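Local coordinates for protein putative sulfatase yidJ (PDB 2QZU) that probably hydrolyses sulfate esters as a calcium-dependent member of the sulfatase family, at residues Phe329-Arg335 and Tyr413-Arg417; Met82-Tyr88 and Phe358-Tyr362; Gln25-Asn29 and Gln218-Phe222; Leu365-Met369 and Asp383-Leu389. All blocks are in the same frame, centred on the assembly; numbering follows the deposited sequence.

Contact 1. Residues Phe329-Arg335 and Tyr413-Arg417; sequences FYEESMR and YRGLR
Phe329 and Gly415 mark the closest backbone approach, with CA atoms still 8.3 Å apart, so the short helix 331-334 and strand 412-417 meet through side chains alone. At one end the edge of the Phe329 ring points at the face of Tyr413 in a T-shaped pair, planes at 80° and Phe329 CE1 3.9 Å from Tyr413 CE1. At the other end Arg417, extended as far as NE with its CG anti to the backbone N (chi1 -178°), grips Glu331 side-on. Arg417 NE gives its hydrogen to Glu331 OE1 at 2.8 Å, while Arg417 NH2 bonds Glu331 OE2 at 2.7 Å and almost perfectly straight. Carboxylate and guanidinium lie nearly coplanar, so the two bonds together fix the rotation of both groups. Between these ends the selenomethionine Met334 lays its CE 4.2 Å from Arg417 CD. Arg335, whose guanidinium is engaged by Asp41 and by the carbonyl of Ala69, crosses Arg417 at a slant, its CD near Arg417 NH2. A bidentate salt bridge and an aromatic pair thus join a helix of the sulfatase domain (alkaline phosphatase clan) to the C-terminal four-stranded antiparallel sheet characteristic of sulfatases.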
loop_
_atom_site.group_PDB
_atom_site.type_symbol
_atom_site.label_atom_id
_atom_site.label_comp_id
_atom_site.label_asym_id
_atom_site.label_seq_id
_atom_site.Cartn_x
_atom_site.Cartn_y
_atom_site.Cartn_z
ATOM N N PHE A 329 10.542 -19.581 -14.041
ATOM C CA PHE A 329 11.769 -19.806 -14.793
ATOM C C PHE A 329 12.277 -18.709 -15.723
ATOM O O PHE A 329 13.399 -18.801 -16.220
ATOM C CB PHE A 329 11.640 -21.109 -15.580
ATOM C CG PHE A 329 10.329 -21.250 -16.286
ATOM C CD1 PHE A 329 9.368 -22.142 -15.818
ATOM C CD2 PHE A 329 10.031 -20.454 -17.388
ATOM C CE1 PHE A 329 8.125 -22.240 -16.443
ATOM C CE2 PHE A 329 8.793 -20.542 -18.019
ATOM C CZ PHE A 329 7.838 -21.436 -17.544
ATOM N N TYR A 330 11.473 -17.681 -15.967
ATOM C CA TYR A 330 11.898 -16.596 -16.848
ATOM C C TYR A 330 13.167 -15.902 -16.349
ATOM O O TYR A 330 13.385 -15.768 -15.140
ATOM C CB TYR A 330 10.769 -15.572 -17.006
ATOM C CG TYR A 330 9.599 -16.087 -17.818
ATOM C CD1 TYR A 330 9.776 -16.498 -19.142
ATOM C CD2 TYR A 330 8.320 -16.158 -17.270
ATOM C CE1 TYR A 330 8.704 -16.969 -19.903
ATOM C CE2 TYR A 330 7.238 -16.624 -18.021
ATOM C CZ TYR A 330 7.441 -17.029 -19.338
ATOM O OH TYR A 330 6.383 -17.500 -20.086
ATOM N N GLU A 331 13.998 -15.462 -17.292
ATOM C CA GLU A 331 15.251 -14.785 -16.973
ATOM C C GLU A 331 15.139 -13.626 -15.975
ATOM O O GLU A 331 15.971 -13.507 -15.083
ATOM C CB GLU A 331 15.908 -14.259 -18.253
ATOM C CG GLU A 331 16.514 -15.324 -19.147
ATOM C CD GLU A 331 17.649 -16.062 -18.475
ATOM O OE1 GLU A 331 17.413 -17.177 -17.968
ATOM O OE2 GLU A 331 18.774 -15.518 -18.447
ATOM N N GLU A 332 14.127 -12.770 -16.127
ATOM C CA GLU A 332 13.988 -11.624 -15.224
ATOM C C GLU A 332 13.763 -12.058 -13.775
ATOM O O GLU A 332 13.987 -11.287 -12.841
ATOM C CB GLU A 332 12.845 -10.703 -15.670
ATOM C CG GLU A 332 11.465 -11.328 -15.574
ATOM C CD GLU A 332 11.043 -12.036 -16.848
ATOM O OE1 GLU A 332 11.920 -12.420 -17.649
ATOM O OE2 GLU A 332 9.823 -12.220 -17.043
ATOM N N SER A 333 13.324 -13.299 -13.606
ATOM C CA SER A 333 13.072 -13.878 -12.294
ATOM C C SER A 333 14.304 -14.617 -11.751
ATOM O O SER A 333 14.676 -14.458 -10.583
ATOM C CB SER A 333 11.879 -14.842 -12.387
ATOM O OG SER A 333 11.718 -15.596 -11.201
HETATM N N MSE A 334 14.938 -15.416 -12.603
HETATM C CA MSE A 334 16.113 -16.193 -12.208
HETATM C C MSE A 334 17.432 -15.417 -12.107
HETATM O O MSE A 334 18.241 -15.691 -11.223
HETATM C CB MSE A 334 16.323 -17.372 -13.173
HETATM C CG MSE A 334 15.220 -18.430 -13.162
HETATM SE SE MSE A 334 15.708 -19.989 -14.249
HETATM C CE MSE A 334 17.011 -20.757 -13.043
ATOM N N ARG A 335 17.659 -14.465 -13.008
ATOM C CA ARG A 335 18.910 -13.706 -13.003
ATOM C C ARG A 335 19.085 -12.789 -11.796
ATOM O O ARG A 335 18.213 -11.979 -11.474
ATOM C CB ARG A 335 19.043 -12.910 -14.306
ATOM C CG ARG A 335 19.481 -13.760 -15.492
ATOM C CD ARG A 335 21.000 -13.839 -15.577
ATOM N NE ARG A 335 21.554 -12.506 -15.781
ATOM C CZ ARG A 335 22.282 -11.836 -14.893
ATOM N NH1 ARG A 335 22.718 -10.619 -15.186
ATOM N NH2 ARG A 335 22.599 -12.384 -13.726
ATOM N N TYR A 413 7.360 -27.862 -10.746
ATOM C CA TYR A 413 8.255 -27.770 -11.892
ATOM C C TYR A 413 9.661 -28.219 -11.549
ATOM O O TYR A 413 10.117 -28.058 -10.419
ATOM C CB TYR A 413 8.403 -26.317 -12.354
ATOM C CG TYR A 413 7.253 -25.702 -13.100
ATOM C CD1 TYR A 413 7.062 -25.952 -14.461
ATOM C CD2 TYR A 413 6.392 -24.809 -12.465
ATOM C CE1 TYR A 413 6.042 -25.316 -15.171
ATOM C CE2 TYR A 413 5.370 -24.174 -13.161
ATOM C CZ TYR A 413 5.202 -24.430 -14.514
ATOM O OH TYR A 413 4.188 -23.799 -15.203
ATOM N N ARG A 414 10.349 -28.758 -12.547
ATOM C CA ARG A 414 11.760 -29.108 -12.418
ATOM C C ARG A 414 12.321 -28.731 -13.780
ATOM O O ARG A 414 11.680 -28.959 -14.808
ATOM C CB ARG A 414 11.983 -30.596 -12.139
ATOM C CG ARG A 414 11.524 -31.034 -10.762
ATOM C CD ARG A 414 12.297 -30.360 -9.625
ATOM N NE ARG A 414 11.945 -30.977 -8.349
ATOM C CZ ARG A 414 10.773 -30.828 -7.739
ATOM N NH1 ARG A 414 9.830 -30.064 -8.276
ATOM N NH2 ARG A 414 10.523 -31.483 -6.611
ATOM N N GLY A 415 13.499 -28.125 -13.797
ATOM C CA GLY A 415 14.062 -27.737 -15.073
ATOM C C GLY A 415 15.563 -27.587 -15.057
ATOM O O GLY A 415 16.222 -27.851 -14.053
ATOM N N LEU A 416 16.096 -27.158 -16.194
ATOM C CA LEU A 416 17.523 -26.949 -16.357
ATOM C C LEU A 416 17.757 -25.679 -17.166
ATOM O O LEU A 416 16.963 -25.337 -18.041
ATOM C CB LEU A 416 18.149 -28.134 -17.098
ATOM C CG LEU A 416 18.105 -29.524 -16.466
ATOM C CD1 LEU A 416 18.584 -30.550 -17.490
ATOM C CD2 LEU A 416 18.970 -29.559 -15.217
ATOM N N ARG A 417 18.842 -24.978 -16.861
ATOM C CA ARG A 417 19.199 -23.767 -17.588
ATOM C C ARG A 417 20.620 -23.950 -18.096
ATOM O O ARG A 417 21.558 -24.048 -17.302
ATOM C CB ARG A 417 19.131 -22.528 -16.677
ATOM C CG ARG A 417 19.463 -21.200 -17.394
ATOM C CD ARG A 417 19.371 -20.007 -16.437
ATOM N NE ARG A 417 19.627 -18.720 -17.089
ATOM C CZ ARG A 417 20.820 -18.309 -17.512
ATOM N NH1 ARG A 417 21.888 -19.077 -17.357
ATOM N NH2 ARG A 417 20.947 -17.116 -18.083
#

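Contact 2. Residues Met82-Tyr88 and Phe358-Tyr362; sequences MLMTGMY and FADLY
Helix 76-85 opens with the serine predicted to become the formylglycine of sulfatases, Ser76, which is unmodified here, and its C-terminal end packs in the buried core of the alkaline phosphatase-like fold against the turn that leads into helix 361-368. Leu83 and Phe358 meet across this contact at about a right angle, Leu83 CD2 lying 3.5 Å from Phe358 CZ, while the other methyl, CD1, rests on Leu361 CB. Leu83 holds its CG anti to the backbone N (chi1 170°), which carries both methyls toward these partners; Phe32 of the central strand 29-35 touches Leu83 and Leu361 as well. Next to them the backbones come close, Leu83 CA 4.4 Å from Ala359 CA, and Met82 CB makes an apolar contact with Ala359 CB at 3.6 Å. Tyr362 turns its ring edge to the end of helix 76-85, CE2 standing 3.1 Å from Met84 O, and its hydroxyl bonds to the carbonyl of Arg114. Gly86, which leaves the helix with positive phi, passes beside the same ring, its N 3.5 Å from Tyr362 CD2. No direct hydrogen bond links the two segments; water does this work. One water donates to Leu83 O and to Ala359 O and accepts from Tyr362 N, satisfying three backbone groups at once. Farther along, Asp360 OD2 accepts from Gln399 NE2, and a second water accepts from Tyr88 OH at 2.8 Å and donates to Asp360 OD1 at 2.6 Å.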
loop_
_atom_site.group_PDB
_atom_site.type_symbol
_atom_site.label_atom_id
_atom_site.label_comp_id
_atom_site.label_asym_id
_atom_site.label_seq_id
_atom_site.Cartn_x
_atom_site.Cartn_y
_atom_site.Cartn_z
HETATM N N MSE A 82 18.476 -22.679 0.584
HETATM C CA MSE A 82 19.481 -23.340 -0.238
HETATM C C MSE A 82 20.844 -22.730 0.061
HETATM O O MSE A 82 21.846 -23.437 0.152
HETATM C CB MSE A 82 19.143 -23.171 -1.722
HETATM C CG MSE A 82 18.143 -24.190 -2.230
HETATM SE SE MSE A 82 17.145 -23.586 -3.780
HETATM C CE MSE A 82 15.376 -23.874 -3.076
ATOM N N LEU A 83 20.878 -21.411 0.214
ATOM C CA LEU A 83 22.127 -20.723 0.509
ATOM C C LEU A 83 22.727 -21.199 1.828
ATOM O O LEU A 83 23.904 -21.541 1.898
ATOM C CB LEU A 83 21.901 -19.211 0.589
ATOM C CG LEU A 83 23.092 -18.416 1.139
ATOM C CD1 LEU A 83 24.277 -18.538 0.186
ATOM C CD2 LEU A 83 22.694 -16.961 1.314
HETATM N N MSE A 84 21.913 -21.231 2.874
HETATM C CA MSE A 84 22.406 -21.633 4.184
HETATM C C MSE A 84 22.801 -23.105 4.325
HETATM O O MSE A 84 23.781 -23.418 5.003
HETATM C CB MSE A 84 21.387 -21.270 5.266
HETATM C CG MSE A 84 21.033 -19.786 5.339
HETATM SE SE MSE A 84 22.567 -18.580 5.356
HETATM C CE MSE A 84 21.685 -17.015 4.627
ATOM N N THR A 85 22.055 -23.999 3.680
ATOM C CA THR A 85 22.323 -25.435 3.775
ATOM C C THR A 85 23.172 -26.033 2.655
ATOM O O THR A 85 23.762 -27.104 2.827
ATOM C CB THR A 85 21.013 -26.249 3.799
ATOM O OG1 THR A 85 20.341 -26.110 2.542
ATOM C CG2 THR A 85 20.098 -25.768 4.911
ATOM N N GLY A 86 23.215 -25.363 1.511
ATOM C CA GLY A 86 23.970 -25.889 0.386
ATOM C C GLY A 86 23.261 -27.093 -0.222
ATOM O O GLY A 86 23.865 -27.881 -0.951
HETATM N N MSE A 87 21.973 -27.234 0.081
HETATM C CA MSE A 87 21.173 -28.342 -0.433
HETATM C C MSE A 87 20.046 -27.816 -1.306
HETATM O O MSE A 87 19.589 -26.688 -1.129
HETATM C CB MSE A 87 20.569 -29.151 0.719
HETATM C CG MSE A 87 21.600 -29.743 1.676
HETATM SE SE MSE A 87 20.778 -30.791 3.094
HETATM C CE MSE A 87 20.941 -29.540 4.558
ATOM N N TYR A 88 19.596 -28.626 -2.256
ATOM C CA TYR A 88 18.499 -28.197 -3.104
ATOM C C TYR A 88 17.230 -28.238 -2.229
ATOM O O TYR A 88 17.250 -28.822 -1.147
ATOM C CB TYR A 88 18.494 -29.066 -4.368
ATOM C CG TYR A 88 19.715 -28.728 -5.219
ATOM C CD1 TYR A 88 19.803 -27.498 -5.881
ATOM C CD2 TYR A 88 20.826 -29.576 -5.269
ATOM C CE1 TYR A 88 20.962 -27.117 -6.559
ATOM C CE2 TYR A 88 21.993 -29.203 -5.945
ATOM C CZ TYR A 88 22.053 -27.970 -6.586
ATOM O OH TYR A 88 23.210 -27.582 -7.234
ATOM N N PHE A 358 23.099 -18.777 -6.671
ATOM C CA PHE A 358 22.998 -18.276 -5.306
ATOM C C PHE A 358 23.357 -19.384 -4.311
ATOM O O PHE A 358 24.108 -19.158 -3.362
ATOM C CB PHE A 358 21.561 -17.789 -5.075
ATOM C CG PHE A 358 21.330 -17.101 -3.754
ATOM C CD1 PHE A 358 21.982 -15.910 -3.441
ATOM C CD2 PHE A 358 20.388 -17.606 -2.856
ATOM C CE1 PHE A 358 21.696 -15.231 -2.255
ATOM C CE2 PHE A 358 20.094 -16.937 -1.671
ATOM C CZ PHE A 358 20.747 -15.745 -1.369
ATOM N N ALA A 359 22.843 -20.587 -4.554
ATOM C CA ALA A 359 23.069 -21.725 -3.661
ATOM C C ALA A 359 24.460 -22.357 -3.704
ATOM O O ALA A 359 24.791 -23.183 -2.857
ATOM C CB ALA A 359 22.014 -22.795 -3.919
ATOM N N ASP A 360 25.270 -21.986 -4.688
ATOM C CA ASP A 360 26.618 -22.538 -4.791
ATOM C C ASP A 360 27.597 -21.822 -3.870
ATOM O O ASP A 360 28.728 -22.276 -3.691
ATOM C CB ASP A 360 27.140 -22.437 -6.228
ATOM C CG ASP A 360 26.290 -23.211 -7.211
ATOM O OD1 ASP A 360 25.743 -24.270 -6.822
ATOM O OD2 ASP A 360 26.184 -22.768 -8.377
ATOM N N LEU A 361 27.165 -20.712 -3.280
ATOM C CA LEU A 361 28.055 -19.942 -2.418
ATOM C C LEU A 361 28.558 -20.653 -1.159
ATOM O O LEU A 361 29.651 -20.351 -0.684
ATOM C CB LEU A 361 27.404 -18.597 -2.063
ATOM C CG LEU A 361 27.305 -17.650 -3.270
ATOM C CD1 LEU A 361 26.513 -16.407 -2.896
ATOM C CD2 LEU A 361 28.703 -17.265 -3.743
ATOM N N TYR A 362 27.784 -21.600 -0.631
ATOM C CA TYR A 362 28.192 -22.347 0.564
ATOM C C TYR A 362 29.521 -23.080 0.286
ATOM O O TYR A 362 30.551 -22.739 0.873
ATOM C CB TYR A 362 27.077 -23.334 0.958
ATOM C CG TYR A 362 27.247 -24.116 2.252
ATOM C CD1 TYR A 362 28.462 -24.718 2.591
ATOM C CD2 TYR A 362 26.146 -24.356 3.078
ATOM C CE1 TYR A 362 28.570 -25.543 3.715
ATOM C CE2 TYR A 362 26.242 -25.177 4.192
ATOM C CZ TYR A 362 27.451 -25.769 4.510
ATOM O OH TYR A 362 27.534 -26.582 5.615
HETATM O O HOH W 1 24.945 -21.863 -0.588
HETATM O O HOH W 2 23.475 -24.898 -7.808
#

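Contact 3. Residues Gln25-Asn29 and Gln218-Phe222; sequences QPTPN and QKQPF
Asn29 and Phe222 form the dense end of this contact, where their CA atoms are 5.1 Å apart. Each begins a neighbouring parallel strand, 29-35 and 222-228, of the large mixed sheet. Asn29 CB sits over one face of the Phe222 ring, 3.9 Å from the ring centroid and displaced toward the rim, a CH-pi contact. The phenylalanine CG lies between its own backbone N and carbonyl carbon (chi1 71°), which swings the ring under the asparagine, and the amide plane is only 25° from the plane of the ring. The backbones add a CA-H...O contact from Asn29 CA to Phe222 O at 3.3 Å, and Phe222 also pairs through its backbone with Leu30.

Toward the protein surface the packing thins. Pro221 continues the packing outward; Thr27 OG1 lies 3.9 Å from Pro221 CG, but finds its hydrogen bond with the hydroxyl of Tyr125. Beyond it Gln25 bends back at chi2 (-61°) and brings its NE2 up to the CD side of the proline ring, 3.2 Å from Pro221 CD and 3.3 Å from Gln220 CA. Gln218 and Lys219 are exposed at the margin and contribute little more than their backbone carbonyls near that amide.

Van der Waals and CH-pi contacts account for much of the contact. Its inner end is fastened by the sheet, whereas the outer part meets by van der Waals contacts and lacks that strand pairing.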
loop_
_atom_site.group_PDB
_atom_site.type_symbol
_atom_site.label_atom_id
_atom_site.label_comp_id
_atom_site.label_asym_id
_atom_site.label_seq_id
_atom_site.Cartn_x
_atom_site.Cartn_y
_atom_site.Cartn_z
ATOM N N GLN A 25 45.752 -12.784 9.109
ATOM C CA GLN A 25 45.066 -14.030 9.428
ATOM C C GLN A 25 45.250 -14.984 8.249
ATOM O O GLN A 25 45.255 -14.555 7.095
ATOM C CB GLN A 25 43.576 -13.778 9.677
ATOM C CG GLN A 25 43.272 -13.033 10.970
ATOM C CD GLN A 25 43.739 -13.787 12.205
ATOM O OE1 GLN A 25 44.938 -13.925 12.449
ATOM N NE2 GLN A 25 42.789 -14.286 12.987
ATOM N N PRO A 26 45.407 -16.289 8.522
ATOM C CA PRO A 26 45.595 -17.282 7.453
ATOM C C PRO A 26 44.363 -17.576 6.587
ATOM O O PRO A 26 44.469 -18.242 5.553
ATOM C CB PRO A 26 46.096 -18.509 8.215
ATOM C CG PRO A 26 45.404 -18.385 9.526
ATOM C CD PRO A 26 45.542 -16.916 9.849
ATOM N N THR A 27 43.201 -17.087 7.016
ATOM C CA THR A 27 41.959 -17.255 6.261
ATOM C C THR A 27 41.288 -15.882 6.211
ATOM O O THR A 27 41.359 -15.114 7.166
ATOM C CB THR A 27 41.019 -18.302 6.909
ATOM O OG1 THR A 27 40.689 -17.908 8.243
ATOM C CG2 THR A 27 41.697 -19.663 6.942
ATOM N N PRO A 28 40.623 -15.559 5.093
ATOM C CA PRO A 28 39.962 -14.258 4.938
ATOM C C PRO A 28 38.639 -14.019 5.657
ATOM O O PRO A 28 37.972 -14.951 6.104
ATOM C CB PRO A 28 39.807 -14.147 3.431
ATOM C CG PRO A 28 39.477 -15.571 3.052
ATOM C CD PRO A 28 40.486 -16.368 3.866
ATOM N N ASN A 29 38.274 -12.746 5.763
ATOM C CA ASN A 29 37.008 -12.362 6.376
ATOM C C ASN A 29 35.974 -12.484 5.273
ATOM O O ASN A 29 36.319 -12.689 4.111
ATOM C CB ASN A 29 37.053 -10.911 6.844
ATOM C CG ASN A 29 38.193 -10.645 7.793
ATOM O OD1 ASN A 29 39.012 -9.755 7.562
ATOM N ND2 ASN A 29 38.258 -11.420 8.866
ATOM N N GLN A 218 41.782 -6.943 14.213
ATOM C CA GLN A 218 42.096 -8.190 13.516
ATOM C C GLN A 218 42.612 -9.312 14.416
ATOM O O GLN A 218 43.505 -10.056 14.021
ATOM C CB GLN A 218 43.136 -7.937 12.415
ATOM C CG GLN A 218 42.737 -6.906 11.371
ATOM C CD GLN A 218 43.786 -6.759 10.276
ATOM O OE1 GLN A 218 44.024 -7.685 9.498
ATOM N NE2 GLN A 218 44.424 -5.596 10.222
ATOM N N LYS A 219 42.055 -9.448 15.614
ATOM C CA LYS A 219 42.503 -10.507 16.512
ATOM C C LYS A 219 41.956 -11.863 16.075
ATOM O O LYS A 219 42.489 -12.910 16.446
ATOM C CB LYS A 219 42.076 -10.210 17.953
ATOM C CG LYS A 219 40.577 -10.162 18.162
ATOM C CD LYS A 219 40.240 -9.944 19.628
ATOM C CE LYS A 219 38.738 -9.852 19.830
ATOM N NZ LYS A 219 38.376 -9.671 21.262
ATOM N N GLN A 220 40.889 -11.835 15.283
ATOM C CA GLN A 220 40.264 -13.054 14.780
ATOM C C GLN A 220 39.534 -12.730 13.482
ATOM O O GLN A 220 39.254 -11.567 13.200
ATOM C CB GLN A 220 39.259 -13.593 15.803
ATOM C CG GLN A 220 38.170 -12.598 16.183
ATOM C CD GLN A 220 37.208 -13.150 17.217
ATOM O OE1 GLN A 220 36.454 -14.084 16.944
ATOM N NE2 GLN A 220 37.230 -12.575 18.412
ATOM N N PRO A 221 39.239 -13.749 12.659
ATOM C CA PRO A 221 38.528 -13.444 11.416
ATOM C C PRO A 221 37.055 -13.194 11.739
ATOM O O PRO A 221 36.593 -13.505 12.840
ATOM C CB PRO A 221 38.704 -14.716 10.585
ATOM C CG PRO A 221 39.923 -15.381 11.180
ATOM C CD PRO A 221 39.743 -15.133 12.651
ATOM N N PHE A 222 36.321 -12.627 10.790
ATOM C CA PHE A 222 34.898 -12.394 10.999
ATOM C C PHE A 222 34.108 -12.629 9.720
ATOM O O PHE A 222 34.649 -12.580 8.612
ATOM C CB PHE A 222 34.630 -10.965 11.502
ATOM C CG PHE A 222 34.855 -9.891 10.466
ATOM C CD1 PHE A 222 36.121 -9.349 10.266
ATOM C CD2 PHE A 222 33.791 -9.408 9.706
ATOM C CE1 PHE A 222 36.328 -8.334 9.326
ATOM C CE2 PHE A 222 33.987 -8.394 8.763
ATOM C CZ PHE A 222 35.258 -7.856 8.573
#

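Contact 4. Residues Leu365-Met369 and Asp383-Leu389; sequences LLSMM and DLSNEVL
Helix 361-368 and the start of helix 385-390 pack together beside an Asx turn, on the flank of the large sheet of the sulfatase fold. Ser367 of the first helix donates its hydroxyl to Asp383, OG to OD2 at 2.6 Å, meeting the oxygen on its syn side but 30° out of the carboxylate plane. Asp383 extends its CG anti to the backbone N (chi1 178°), and its second oxygen turns to its own chain: OD1 accepts from Ser385 N at 3.1 Å, closing the Asx turn, and from Ser385 OG at 2.7 Å. One carboxylate is therefore gripped by three donors, which hold it firmly in place and link the entry to helix 385-390 with the neighbouring helix. Ser385 lies at the closest backbone approach, its CA 5.4 Å from that of Met368, and its OG also passes 3.4 Å from Ser367 CB.

Beyond this polar group the interface turns apolar. The selenomethionine Met368 runs alongside the second helix, first placing its CG against Ser385 CB, then crossing Val388 at roughly a right angle. Ile346 from a nearby loop touches it too. The bend at chi3 (71°) turns the terminal methyl toward Leu389, whose side chain slides past in the opposite direction. Met368 SE ends up 3.8 Å from Val388 CG1, and Met368 CE 3.7 Å from Leu389 CD2.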
loop_
_atom_site.group_PDB
_atom_site.type_symbol
_atom_site.label_atom_id
_atom_site.label_comp_id
_atom_site.label_asym_id
_atom_site.label_seq_id
_atom_site.Cartn_x
_atom_site.Cartn_y
_atom_site.Cartn_z
ATOM N N LEU A 365 32.422 -20.464 -1.317
ATOM C CA LEU A 365 33.086 -19.555 -0.384
ATOM C C LEU A 365 33.943 -20.304 0.635
ATOM O O LEU A 365 35.081 -19.923 0.896
ATOM C CB LEU A 365 32.053 -18.685 0.341
ATOM C CG LEU A 365 31.348 -17.628 -0.524
ATOM C CD1 LEU A 365 30.180 -17.021 0.246
ATOM C CD2 LEU A 365 32.346 -16.544 -0.922
ATOM N N LEU A 366 33.402 -21.377 1.201
ATOM C CA LEU A 366 34.148 -22.146 2.190
ATOM C C LEU A 366 35.484 -22.646 1.641
ATOM O O LEU A 366 36.502 -22.568 2.325
ATOM C CB LEU A 366 33.306 -23.325 2.685
ATOM C CG LEU A 366 32.849 -23.303 4.149
ATOM C CD1 LEU A 366 32.495 -21.896 4.587
ATOM C CD2 LEU A 366 31.664 -24.246 4.318
ATOM N N SER A 367 35.479 -23.165 0.415
ATOM C CA SER A 367 36.718 -23.652 -0.191
ATOM C C SER A 367 37.657 -22.474 -0.464
ATOM O O SER A 367 38.859 -22.569 -0.230
ATOM C CB SER A 367 36.430 -24.408 -1.496
ATOM O OG SER A 367 35.838 -25.673 -1.239
HETATM N N MSE A 368 37.108 -21.365 -0.954
HETATM C CA MSE A 368 37.923 -20.182 -1.229
HETATM C C MSE A 368 38.581 -19.681 0.053
HETATM O O MSE A 368 39.700 -19.167 0.031
HETATM C CB MSE A 368 37.066 -19.049 -1.808
HETATM C CG MSE A 368 36.616 -19.239 -3.244
HETATM SE SE MSE A 368 35.388 -17.819 -3.753
HETATM C CE MSE A 368 36.656 -16.355 -3.840
HETATM N N MSE A 369 37.878 -19.839 1.171
HETATM C CA MSE A 369 38.364 -19.372 2.464
HETATM C C MSE A 369 39.361 -20.290 3.157
HETATM O O MSE A 369 39.922 -19.923 4.188
HETATM C CB MSE A 369 37.171 -19.110 3.384
HETATM C CG MSE A 369 36.321 -17.942 2.919
HETATM SE SE MSE A 369 34.615 -17.802 3.792
HETATM C CE MSE A 369 33.775 -16.625 2.507
ATOM N N ASP A 383 30.781 -26.539 -6.081
ATOM C CA ASP A 383 31.930 -25.881 -5.466
ATOM C C ASP A 383 32.666 -25.281 -6.660
ATOM O O ASP A 383 33.394 -25.979 -7.369
ATOM C CB ASP A 383 32.843 -26.892 -4.765
ATOM C CG ASP A 383 34.077 -26.243 -4.157
ATOM O OD1 ASP A 383 34.435 -25.121 -4.573
ATOM O OD2 ASP A 383 34.701 -26.865 -3.268
ATOM N N LEU A 384 32.469 -23.989 -6.883
ATOM C CA LEU A 384 33.085 -23.314 -8.019
ATOM C C LEU A 384 34.244 -22.418 -7.597
ATOM O O LEU A 384 34.580 -21.458 -8.290
ATOM C CB LEU A 384 32.021 -22.477 -8.742
ATOM C CG LEU A 384 30.792 -23.243 -9.254
ATOM C CD1 LEU A 384 29.708 -22.270 -9.694
ATOM C CD2 LEU A 384 31.201 -24.151 -10.397
ATOM N N SER A 385 34.862 -22.743 -6.469
ATOM C CA SER A 385 35.966 -21.941 -5.952
ATOM C C SER A 385 37.108 -21.716 -6.944
ATOM O O SER A 385 37.618 -20.598 -7.069
ATOM C CB SER A 385 36.509 -22.573 -4.665
ATOM O OG SER A 385 36.886 -23.920 -4.875
ATOM N N ASN A 386 37.513 -22.769 -7.649
ATOM C CA ASN A 386 38.602 -22.639 -8.610
ATOM C C ASN A 386 38.212 -21.715 -9.757
ATOM O O ASN A 386 38.991 -20.846 -10.164
ATOM C CB ASN A 386 38.999 -24.011 -9.160
ATOM C CG ASN A 386 40.184 -23.932 -10.098
ATOM O OD1 ASN A 386 40.044 -24.070 -11.314
ATOM N ND2 ASN A 386 41.362 -23.685 -9.537
ATOM N N GLU A 387 37.002 -21.912 -10.274
ATOM C CA GLU A 387 36.480 -21.097 -11.362
ATOM C C GLU A 387 36.423 -19.624 -10.946
ATOM O O GLU A 387 36.816 -18.740 -11.704
ATOM C CB GLU A 387 35.074 -21.567 -11.750
ATOM C CG GLU A 387 34.984 -22.916 -12.465
ATOM C CD GLU A 387 35.335 -24.106 -11.586
ATOM O OE1 GLU A 387 35.143 -24.035 -10.353
ATOM O OE2 GLU A 387 35.785 -25.133 -12.139
ATOM N N VAL A 388 35.930 -19.363 -9.740
ATOM C CA VAL A 388 35.829 -17.996 -9.252
ATOM C C VAL A 388 37.204 -17.347 -9.080
ATOM O O VAL A 388 37.425 -16.220 -9.514
ATOM C CB VAL A 388 35.070 -17.941 -7.902
ATOM C CG1 VAL A 388 35.127 -16.539 -7.323
ATOM C CG2 VAL A 388 33.618 -18.361 -8.110
ATOM N N LEU A 389 38.128 -18.075 -8.461
ATOM C CA LEU A 389 39.472 -17.556 -8.221
ATOM C C LEU A 389 40.305 -17.317 -9.479
ATOM O O LEU A 389 40.923 -16.262 -9.630
ATOM C CB LEU A 389 40.240 -18.505 -7.297
ATOM C CG LEU A 389 39.781 -18.632 -5.842
ATOM C CD1 LEU A 389 40.522 -19.791 -5.186
ATOM C CD2 LEU A 389 40.046 -17.332 -5.094
#

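Contacts 2 and 4 share helix 361-368, the former at its start and the latter near its end; their centres are about 13 Å apart and they touch through Asp360 and Leu384. Contact 4 in turn meets contact 3, centres about 17 Å apart, where Thr27 and Pro28 pack on Met369. These three follow the large mixed sheet, whose strand 29-35 runs from contact 3 to the side chains of contact 2. Contact 1 lies apart, about 37 Å from contact 3 between centres and across the chain's centre, at the four-stranded antiparallel sheet near the C-terminus. Along the sequence, contact 2 crosses contacts 1 and 3, while contact 4 is nested within contact 1, so distant parts of the chain are interlaced.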